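Local coordinates for protein putative NAD(P)H:FMN oxidoreductase (Porphyromonas gingivalis W83, PDB 3GE5) that binds flavin mononucleotide and, as a member of the nitroreductase family, probably works as an NAD(P)H-dependent flavin oxidoreductase, at residues V120-D123 with T124-M128; N185-I189 with E190-S194. One frame throughout, in Å; residues are numbered along the deposited sequence.

Interaction 1: V120-D123 with T124-M128; sequences VDID and TSIAM. With FMN (flavin mononucleotide), chain J; EDO (1,2-ethanediol), chain N.
The first two turns of helix 120-137 join here, Val120 and Asp121 meeting Thr124 and Ser125 on one side while Ile122 and Ile126 bring the helix up to the dimethylbenzene end of a flavin. Two successive carbonyls are each gripped twice. Val120 O takes the amide of Thr124 at 3.0 Å and also its hydroxyl OG1 at 2.8 Å; the two donors arrive from opposite faces of the carbonyl plane. Thr124 OG1 can reach back because it sits between the backbone N and the carbonyl carbon (chi1 61°). Asp121 O is held by Ser125 OG at 2.7 Å, almost in line with the C=O bond, and more loosely by Ser125 N, which lies above the carbonyl plane. Both hydroxyls thus donate to the carbonyl four residues back. On the flavin side, Ile122 and Ile126 lie one turn apart, Ile122 CG2 facing Ile126 CD1 at 4.3 Å. The same CG2 meets the methyl C7M of the flavin mononucleotide, and Ile126 CD1 meets C8M; both approaches are modelled closer than normal carbon contact, so their exact lengths are doubtful, but the pairing is clear. Asp123 OD1 also lies near C7M, but this carboxylate is held by other partners, OD1 by the amide of Ala66 and OD2 by the hydroxyl of Ser119. At the subunit interface Asp121, which packs on its counterpart in the second subunit, accepts at OD2 a 2.6 Å bond from O2 of a 1,2-ethanediol, probably from the crystallisation liquor. Polar bonds to the flavin come from that subunit, through Arg38, Arg41 and Ala147 among others. A cofactor shared between two chains, with a helix of one packed against the ring methyls, is characteristic of the dimeric nitroreductase fold.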
ATOM      1  N   VAL A 120       4.604  10.953  -3.323  1.00 18.80           N
ATOM      2  CA  VAL A 120       5.724   9.972  -3.301  1.00 16.19           C
ATOM      3  C   VAL A 120       5.538   8.884  -2.222  1.00 16.39           C
ATOM      4  O   VAL A 120       5.613   7.701  -2.539  1.00 16.65           O
ATOM      5  CB  VAL A 120       7.119  10.644  -3.136  1.00 15.77           C
ATOM      6  CG1 VAL A 120       8.139   9.647  -2.499  1.00 16.67           C
ATOM      7  CG2 VAL A 120       7.626  11.210  -4.489  1.00 14.63           C
ATOM      8  N   ASP A 121       5.252   9.278  -0.973  1.00 14.75           N
ATOM      9  CA  ASP A 121       5.097   8.271   0.104  1.00 16.88           C
ATOM     10  C   ASP A 121       3.886   7.377  -0.143  1.00 16.62           C
ATOM     11  O   ASP A 121       3.927   6.179   0.090  1.00 16.92           O
ATOM     12  CB  ASP A 121       5.070   8.932   1.497  1.00 17.80           C
ATOM     13  CG  ASP A 121       6.455   9.260   2.030  1.00 18.55           C
ATOM     14  OD1 ASP A 121       7.439   9.263   1.251  1.00 18.02           O
ATOM     15  OD2 ASP A 121       6.615   9.514   3.259  1.00 18.07           O
ATOM     16  N   ILE A 122       2.770   7.969  -0.576  1.00 15.27           N
ATOM     17  CA  ILE A 122       1.596   7.179  -0.910  1.00 17.32           C
ATOM     18  C   ILE A 122       1.894   6.172  -2.041  1.00 17.54           C
ATOM     19  O   ILE A 122       1.725   4.962  -1.856  1.00 16.84           O
ATOM     20  CB  ILE A 122       0.404   8.122  -1.270  1.00 17.09           C
ATOM     21  CG1 ILE A 122      -0.032   8.929  -0.026  1.00 18.31           C
ATOM     22  CG2 ILE A 122      -0.805   7.380  -1.881  1.00 15.59           C
ATOM     23  CD1 ILE A 122      -0.886  10.167  -0.376  1.00 16.48           C
ATOM     24  N   ASP A 123       2.317   6.693  -3.196  1.00 16.67           N
ATOM     25  CA  ASP A 123       2.416   5.858  -4.394  1.00 16.76           C
ATOM     26  C   ASP A 123       3.487   4.765  -4.235  1.00 16.78           C
ATOM     27  O   ASP A 123       3.251   3.589  -4.563  1.00 15.16           O
ATOM     28  CB  ASP A 123       2.750   6.711  -5.613  1.00 15.59           C
ATOM     29  CG  ASP A 123       1.606   7.602  -6.074  1.00 17.82           C
ATOM     30  OD1 ASP A 123       0.422   7.222  -5.896  1.00 15.99           O
ATOM     31  OD2 ASP A 123       1.908   8.643  -6.695  1.00 19.70           O
ATOM     32  N   THR A 124       4.642   5.123  -3.668  1.00 16.30           N
ATOM     33  CA  THR A 124       5.692   4.116  -3.474  1.00 14.33           C
ATOM     34  C   THR A 124       5.228   2.999  -2.532  1.00 12.31           C
ATOM     35  O   THR A 124       5.644   1.833  -2.658  1.00 15.53           O
ATOM     36  CB  THR A 124       7.069   4.704  -2.973  1.00 14.82           C
ATOM     37  OG1 THR A 124       6.910   5.347  -1.709  1.00 16.46           O
ATOM     38  CG2 THR A 124       7.690   5.678  -4.026  1.00 16.01           C
ATOM     39  N   SER A 125       4.416   3.390  -1.555  1.00 14.79           N
ATOM     40  CA  SER A 125       3.878   2.432  -0.608  1.00 15.51           C
ATOM     41  C   SER A 125       2.858   1.467  -1.225  1.00 18.15           C
ATOM     42  O   SER A 125       2.746   0.308  -0.793  1.00 16.83           O
ATOM     43  CB  SER A 125       3.319   3.154   0.607  1.00 15.14           C
ATOM     44  OG  SER A 125       4.358   3.829   1.302  1.00 15.86           O
ATOM     45  N   ILE A 126       2.126   1.911  -2.223  1.00 15.39           N
ATOM     46  CA  ILE A 126       1.230   0.974  -2.945  1.00 15.01           C
ATOM     47  C   ILE A 126       2.105  -0.051  -3.692  1.00 14.72           C
ATOM     48  O   ILE A 126       1.853  -1.272  -3.627  1.00 15.94           O
ATOM     49  CB  ILE A 126       0.285   1.726  -3.940  1.00 14.99           C
ATOM     50  CG1 ILE A 126      -0.564   2.804  -3.219  1.00 17.63           C
ATOM     51  CG2 ILE A 126      -0.618   0.754  -4.619  1.00 13.70           C
ATOM     52  CD1 ILE A 126      -1.337   3.783  -4.167  1.00 15.15           C
ATOM     53  N   ALA A 127       3.134   0.433  -4.386  1.00 15.83           N
ATOM     54  CA  ALA A 127       4.024  -0.476  -5.123  1.00 15.32           C
ATOM     55  C   ALA A 127       4.706  -1.480  -4.135  1.00 16.88           C
ATOM     56  O   ALA A 127       4.777  -2.696  -4.402  1.00 16.79           O
ATOM     57  CB  ALA A 127       5.098   0.273  -5.922  1.00 15.23           C
HETATM   58  N   MSE A 128       5.205  -0.952  -3.010  1.00 15.53           N
HETATM   59  CA  MSE A 128       5.835  -1.797  -1.982  1.00 14.98           C
HETATM   60  C   MSE A 128       4.830  -2.854  -1.476  1.00 16.01           C
HETATM   61  O   MSE A 128       5.194  -4.024  -1.284  1.00 17.41           O
HETATM   62  CB  MSE A 128       6.335  -0.948  -0.810  1.00 17.90           C
HETATM   63  CG  MSE A 128       7.671  -0.282  -1.091  1.00 14.67           C
HETATM   64 SE   MSE A 128       9.181  -1.525  -0.883  0.80 15.02          SE
HETATM   65  CE  MSE A 128       8.894  -2.053   0.977  1.00 16.03           C
TER
HETATM   66  N1  FMN J 300      -8.831   8.742  -9.378  1.00 18.73           N
HETATM   67  C2  FMN J 300      -9.723   9.782  -9.321  1.00 19.42           C
HETATM   68  O2  FMN J 300     -10.599   9.844 -10.179  1.00 20.61           O
HETATM   69  N3  FMN J 300      -9.662  10.744  -8.327  1.00 18.40           N
HETATM   70  C4  FMN J 300      -8.631  10.776  -7.388  1.00 14.74           C
HETATM   71  O4  FMN J 300      -8.566  11.649  -6.534  1.00 17.12           O
HETATM   72  C4A FMN J 300      -7.687   9.741  -7.456  1.00 17.73           C
HETATM   73  N5  FMN J 300      -6.615   9.712  -6.598  1.00 18.07           N
HETATM   74  C5A FMN J 300      -5.723   8.688  -6.589  1.00 16.07           C
HETATM   75  C6  FMN J 300      -4.721   8.657  -5.592  1.00 17.01           C
HETATM   76  C7  FMN J 300      -3.910   7.521  -5.463  1.00 14.68           C
HETATM   77  C7M FMN J 300      -2.811   7.516  -4.403  1.00 16.20           C
HETATM   78  C8  FMN J 300      -4.104   6.445  -6.307  1.00 13.97           C
HETATM   79  C8M FMN J 300      -3.302   5.206  -6.167  1.00 15.19           C
HETATM   80  C9  FMN J 300      -5.095   6.469  -7.277  1.00 15.23           C
HETATM   81  C9A FMN J 300      -5.942   7.608  -7.422  1.00 13.15           C
HETATM   82  N10 FMN J 300      -6.935   7.670  -8.408  1.00 16.48           N
HETATM   83  C10 FMN J 300      -7.812   8.733  -8.428  1.00 18.31           C
HETATM   84  C1' FMN J 300      -7.156   6.525  -9.372  1.00 16.92           C
HETATM   85  C2' FMN J 300      -6.032   6.489 -10.437  1.00 17.17           C
HETATM   86  O2' FMN J 300      -6.291   7.431 -11.486  1.00 20.13           O
HETATM   87  C3' FMN J 300      -5.834   5.089 -11.010  1.00 17.93           C
HETATM   88  O3' FMN J 300      -5.518   4.165  -9.960  1.00 18.49           O
HETATM   89  C4' FMN J 300      -4.736   5.091 -12.098  1.00 18.77           C
HETATM   90  O4' FMN J 300      -5.129   5.882 -13.240  1.00 19.24           O
HETATM   91  C5' FMN J 300      -4.458   3.652 -12.504  1.00 20.55           C
HETATM   92  O5' FMN J 300      -5.646   3.082 -13.059  1.00 18.96           O
HETATM   93  P   FMN J 300      -6.288   1.733 -12.546  1.00 20.87           P
HETATM   94  O1P FMN J 300      -5.312   0.636 -12.881  1.00 23.02           O
HETATM   95  O2P FMN J 300      -7.620   1.551 -13.234  1.00 22.77           O
HETATM   96  O3P FMN J 300      -6.575   1.864 -11.057  1.00 18.53           O
HETATM   97  C1  EDO N 183       9.491  10.284   6.467  1.00 20.07           C
HETATM   98  O1  EDO N 183      10.901  10.022   6.309  1.00 16.76           O
HETATM   99  C2  EDO N 183       8.562   9.323   5.730  1.00 20.49           C
HETATM  100  O2  EDO N 183       8.940   8.982   4.402  1.00 18.70           O

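Interaction 2: N185-I189 with E190-S194; sequences NRKTI and EEVVS. With FMN (flavin mononucleotide), chain C.
Thr188 N-caps the short helix 189-192: its OG1 accepts from the amide of Glu191 at 3.1 Å. The hydroxyl lies between the backbone N and the carbonyl carbon (chi1 66°), which turns it toward the first turn. Backbone bonds continue the turn, Val192 N giving to Thr188 O at 3.2 Å, and Val193 N closing weakly on Ile189 O where the chain leaves helical geometry. Between the charged groups, the extended chain of Lys187 crosses that of Glu191, Lys187 CD coming within 3.4 Å of Glu191 OE2. The ammonium, less surely placed, stays beyond salt-bridge range; a water donates to Glu191 OE2 at 2.7 Å and accepts from Lys187 NZ at longer range. Apolar packing is modest: Lys187 CB rests on Val192 CG1 at 3.7 Å, and Ile189 CD1 lies beside Val193 CG2, the two side chains pointing the same way. Just before the cap, Arg186 binds the cofactor. NH2 meets the flavin mononucleotide phosphate oxygen O2P at 3.0 Å, nearly straight and in the guanidinium plane, while NH1 bonds to Asn185 O and NE to Ala63 O of the second subunit. The segment thus runs over that subunit: Ile189 and Val193 pack on Arg61 and Leu57 of its helix 50-62, Val192 on Phe74 of its strand 72-77, and the strand begun by Val193 and Ser194 joins its sheet in parallel.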
ATOM      1  N   ASN A 185      -0.586  -8.969  16.812  1.00 19.36           N
ATOM      2  CA  ASN A 185      -1.443  -8.083  17.597  1.00 20.93           C
ATOM      3  C   ASN A 185      -1.801  -6.836  16.800  1.00 16.96           C
ATOM      4  O   ASN A 185      -0.972  -6.264  16.085  1.00 18.34           O
ATOM      5  CB  ASN A 185      -0.819  -7.706  18.926  1.00 21.94           C
ATOM      6  CG  ASN A 185       0.425  -6.958  18.765  1.00 25.07           C
ATOM      7  OD1 ASN A 185       1.472  -7.530  18.430  1.00 35.20           O
ATOM      8  ND2 ASN A 185       0.349  -5.653  18.970  1.00 23.37           N
ATOM      9  N   ARG A 186      -3.064  -6.468  16.930  1.00 18.72           N
ATOM     10  CA  ARG A 186      -3.609  -5.278  16.306  1.00 18.07           C
ATOM     11  C   ARG A 186      -4.656  -4.735  17.251  1.00 18.96           C
ATOM     12  O   ARG A 186      -5.235  -5.463  18.084  1.00 19.03           O
ATOM     13  CB  ARG A 186      -4.282  -5.603  14.963  1.00 18.17           C
ATOM     14  CG  ARG A 186      -3.352  -6.086  13.838  1.00 16.36           C
ATOM     15  CD  ARG A 186      -2.435  -4.954  13.361  1.00 19.34           C
ATOM     16  NE  ARG A 186      -1.711  -5.361  12.168  1.00 17.33           N
ATOM     17  CZ  ARG A 186      -0.673  -6.205  12.164  1.00 17.99           C
ATOM     18  NH1 ARG A 186      -0.135  -6.657  13.290  1.00 19.35           N
ATOM     19  NH2 ARG A 186      -0.136  -6.540  11.010  1.00 15.68           N
ATOM     20  N   LYS A 187      -4.912  -3.445  17.110  1.00 17.45           N
ATOM     21  CA  LYS A 187      -6.039  -2.809  17.771  1.00 18.87           C
ATOM     22  C   LYS A 187      -7.341  -3.476  17.354  1.00 16.27           C
ATOM     23  O   LYS A 187      -7.418  -4.075  16.274  1.00 16.72           O
ATOM     24  CB  LYS A 187      -6.080  -1.329  17.397  1.00 20.89           C
ATOM     25  CG  LYS A 187      -4.871  -0.537  17.877  1.00 17.04           C
ATOM     26  CD  LYS A 187      -4.798   0.855  17.253  1.00 24.07           C
ATOM     27  CE  LYS A 187      -3.599   1.629  17.785  1.00 26.45           C
ATOM     28  NZ  LYS A 187      -3.548   2.886  16.996  1.00 32.12           N
ATOM     29  N   THR A 188      -8.367  -3.319  18.196  1.00 17.35           N
ATOM     30  CA  THR A 188      -9.700  -3.867  17.924  1.00 16.89           C
ATOM     31  C   THR A 188     -10.373  -3.103  16.782  1.00 18.58           C
ATOM     32  O   THR A 188     -10.061  -1.945  16.512  1.00 17.30           O
ATOM     33  CB  THR A 188     -10.626  -3.873  19.150  1.00 18.29           C
ATOM     34  OG1 THR A 188     -10.938  -2.537  19.554  1.00 17.51           O
ATOM     35  CG2 THR A 188      -9.970  -4.674  20.323  1.00 17.57           C
ATOM     36  N   ILE A 189     -11.333  -3.756  16.157  1.00 19.02           N
ATOM     37  CA  ILE A 189     -12.120  -3.112  15.115  1.00 20.09           C
ATOM     38  C   ILE A 189     -12.915  -1.927  15.716  1.00 19.42           C
ATOM     39  O   ILE A 189     -13.085  -0.885  15.055  1.00 19.18           O
ATOM     40  CB  ILE A 189     -13.021  -4.151  14.387  1.00 22.13           C
ATOM     41  CG1 ILE A 189     -13.473  -3.620  13.023  1.00 22.95           C
ATOM     42  CG2 ILE A 189     -14.175  -4.635  15.292  1.00 20.78           C
ATOM     43  CD1 ILE A 189     -12.388  -3.652  11.979  1.00 23.22           C
ATOM     44  N   GLU A 190     -13.345  -2.052  16.978  1.00 18.62           N
ATOM     45  CA  GLU A 190     -14.010  -0.957  17.664  1.00 19.42           C
ATOM     46  C   GLU A 190     -13.109   0.254  17.861  1.00 19.34           C
ATOM     47  O   GLU A 190     -13.589   1.387  17.861  1.00 21.17           O
ATOM     48  CB  GLU A 190     -14.560  -1.369  19.033  1.00 19.99           C
ATOM     49  CG  GLU A 190     -15.738  -2.340  18.935  1.00 28.78           C
ATOM     50  CD  GLU A 190     -15.346  -3.774  18.589  1.00 30.46           C
ATOM     51  OE1 GLU A 190     -14.163  -4.161  18.763  1.00 25.27           O
ATOM     52  OE2 GLU A 190     -16.258  -4.534  18.157  1.00 34.16           O
ATOM     53  N   GLU A 191     -11.824   0.027  18.066  1.00 18.42           N
ATOM     54  CA  GLU A 191     -10.887   1.134  18.222  1.00 19.67           C
ATOM     55  C   GLU A 191     -10.576   1.882  16.916  1.00 18.95           C
ATOM     56  O   GLU A 191     -10.381   3.099  16.915  1.00 18.04           O
ATOM     57  CB  GLU A 191      -9.571   0.666  18.838  1.00 18.94           C
ATOM     58  CG  GLU A 191      -8.547   1.833  18.970  1.00 25.70           C
ATOM     59  CD  GLU A 191      -7.317   1.566  19.846  1.00 28.85           C
ATOM     60  OE1 GLU A 191      -7.254   0.527  20.570  1.00 34.97           O
ATOM     61  OE2 GLU A 191      -6.417   2.449  19.806  1.00 29.35           O
ATOM     62  N   VAL A 192     -10.508   1.158  15.808  1.00 16.56           N
ATOM     63  CA  VAL A 192      -9.998   1.777  14.560  1.00 17.32           C
ATOM     64  C   VAL A 192     -11.092   2.239  13.583  1.00 18.82           C
ATOM     65  O   VAL A 192     -10.772   2.909  12.597  1.00 19.22           O
ATOM     66  CB  VAL A 192      -8.957   0.890  13.836  1.00 16.57           C
ATOM     67  CG1 VAL A 192      -7.741   0.604  14.774  1.00 20.09           C
ATOM     68  CG2 VAL A 192      -9.591  -0.400  13.289  1.00 19.21           C
ATOM     69  N   VAL A 193     -12.358   1.938  13.878  1.00 17.00           N
ATOM     70  CA  VAL A 193     -13.490   2.284  12.998  1.00 16.49           C
ATOM     71  C   VAL A 193     -14.496   3.203  13.673  1.00 17.43           C
ATOM     72  O   VAL A 193     -14.890   2.970  14.839  1.00 16.42           O
ATOM     73  CB  VAL A 193     -14.256   0.998  12.531  1.00 17.50           C
ATOM     74  CG1 VAL A 193     -15.450   1.365  11.672  1.00 19.62           C
ATOM     75  CG2 VAL A 193     -13.317   0.091  11.781  1.00 17.73           C
ATOM     76  N   SER A 194     -14.900   4.255  12.956  1.00 15.27           N
ATOM     77  CA  SER A 194     -16.070   5.048  13.285  1.00 15.65           C
ATOM     78  C   SER A 194     -17.046   5.049  12.111  1.00 16.92           C
ATOM     79  O   SER A 194     -16.627   5.088  10.961  1.00 17.57           O
ATOM     80  CB  SER A 194     -15.686   6.505  13.627  1.00 15.25           C
ATOM     81  OG  SER A 194     -14.774   6.573  14.715  1.00 15.86           O
TER
HETATM   82  N1  FMN C 300      10.617  -4.069  10.661  1.00 19.83           N
HETATM   83  C2  FMN C 300      11.953  -3.945  10.910  1.00 19.96           C
HETATM   84  O2  FMN C 300      12.558  -4.834  11.520  1.00 19.64           O
HETATM   85  N3  FMN C 300      12.662  -2.823  10.500  1.00 17.41           N
HETATM   86  C4  FMN C 300      12.051  -1.771   9.829  1.00 21.10           C
HETATM   87  O4  FMN C 300      12.707  -0.740   9.484  1.00 17.56           O
HETATM   88  C4A FMN C 300      10.688  -1.898   9.575  1.00 19.67           C
HETATM   89  N5  FMN C 300      10.046  -0.850   8.942  1.00 20.76           N
HETATM   90  C5A FMN C 300       8.744  -0.998   8.561  1.00 15.84           C
HETATM   91  C6  FMN C 300       8.159   0.035   7.823  1.00 12.59           C
HETATM   92  C7  FMN C 300       6.846  -0.115   7.393  1.00 18.32           C
HETATM   93  C7M FMN C 300       6.164   0.973   6.619  1.00 15.82           C
HETATM   94  C8  FMN C 300       6.141  -1.286   7.676  1.00 15.15           C
HETATM   95  C8M FMN C 300       4.736  -1.471   7.203  1.00 17.75           C
HETATM   96  C9  FMN C 300       6.713  -2.276   8.436  1.00 15.11           C
HETATM   97  C9A FMN C 300       8.024  -2.170   8.880  1.00 14.29           C
HETATM   98  N10 FMN C 300       8.640  -3.184   9.653  1.00 19.10           N
HETATM   99  C10 FMN C 300       9.968  -3.047   9.971  1.00 19.10           C
HETATM  100  C1' FMN C 300       7.952  -4.503   9.888  1.00 20.27           C
HETATM  101  C2' FMN C 300       6.944  -4.298  11.015  1.00 18.27           C
HETATM  102  O2' FMN C 300       7.620  -4.397  12.262  1.00 19.66           O
HETATM  103  C3' FMN C 300       5.781  -5.294  10.941  1.00 20.79           C
HETATM  104  O3' FMN C 300       5.151  -5.194   9.659  1.00 20.14           O
HETATM  105  C4' FMN C 300       4.758  -5.128  12.079  1.00 20.50           C
HETATM  106  O4' FMN C 300       5.321  -5.377  13.368  1.00 21.07           O
HETATM  107  C5' FMN C 300       3.545  -6.052  11.919  1.00 22.12           C
HETATM  108  O5' FMN C 300       3.987  -7.392  11.939  1.00 18.45           O
HETATM  109  P   FMN C 300       3.592  -8.379  10.783  1.00 20.78           P
HETATM  110  O1P FMN C 300       4.215  -7.781   9.532  1.00 19.59           O
HETATM  111  O2P FMN C 300       2.082  -8.466  10.667  1.00 23.42           O
HETATM  112  O3P FMN C 300       4.308  -9.675  11.098  1.00 20.95           O
HETATM  113  O   HOH W   1      -6.404   4.253  17.786  1.00 27.29           O

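In the fold
Interaction 1 comes first along the chain, at the start of helix 120-137, and interaction 2 follows near the C-terminus, beyond strand 163-172. Their centres are about 24 Å apart and their nearest atoms about 14 Å, so they do not touch. The first is buried, its centre about 9 Å from that of the chain; the second lies on an outlying arm, its centre about 24 Å from that of the chain. What they share is the second subunit and the flavin, although at two different cofactor molecules: 120-128 borders the ring methyls of one, 185-194 reaches the phosphate of the other. Each flavin is therefore built into the dimer, consistent with a family that uses subunit-interface cofactor sites.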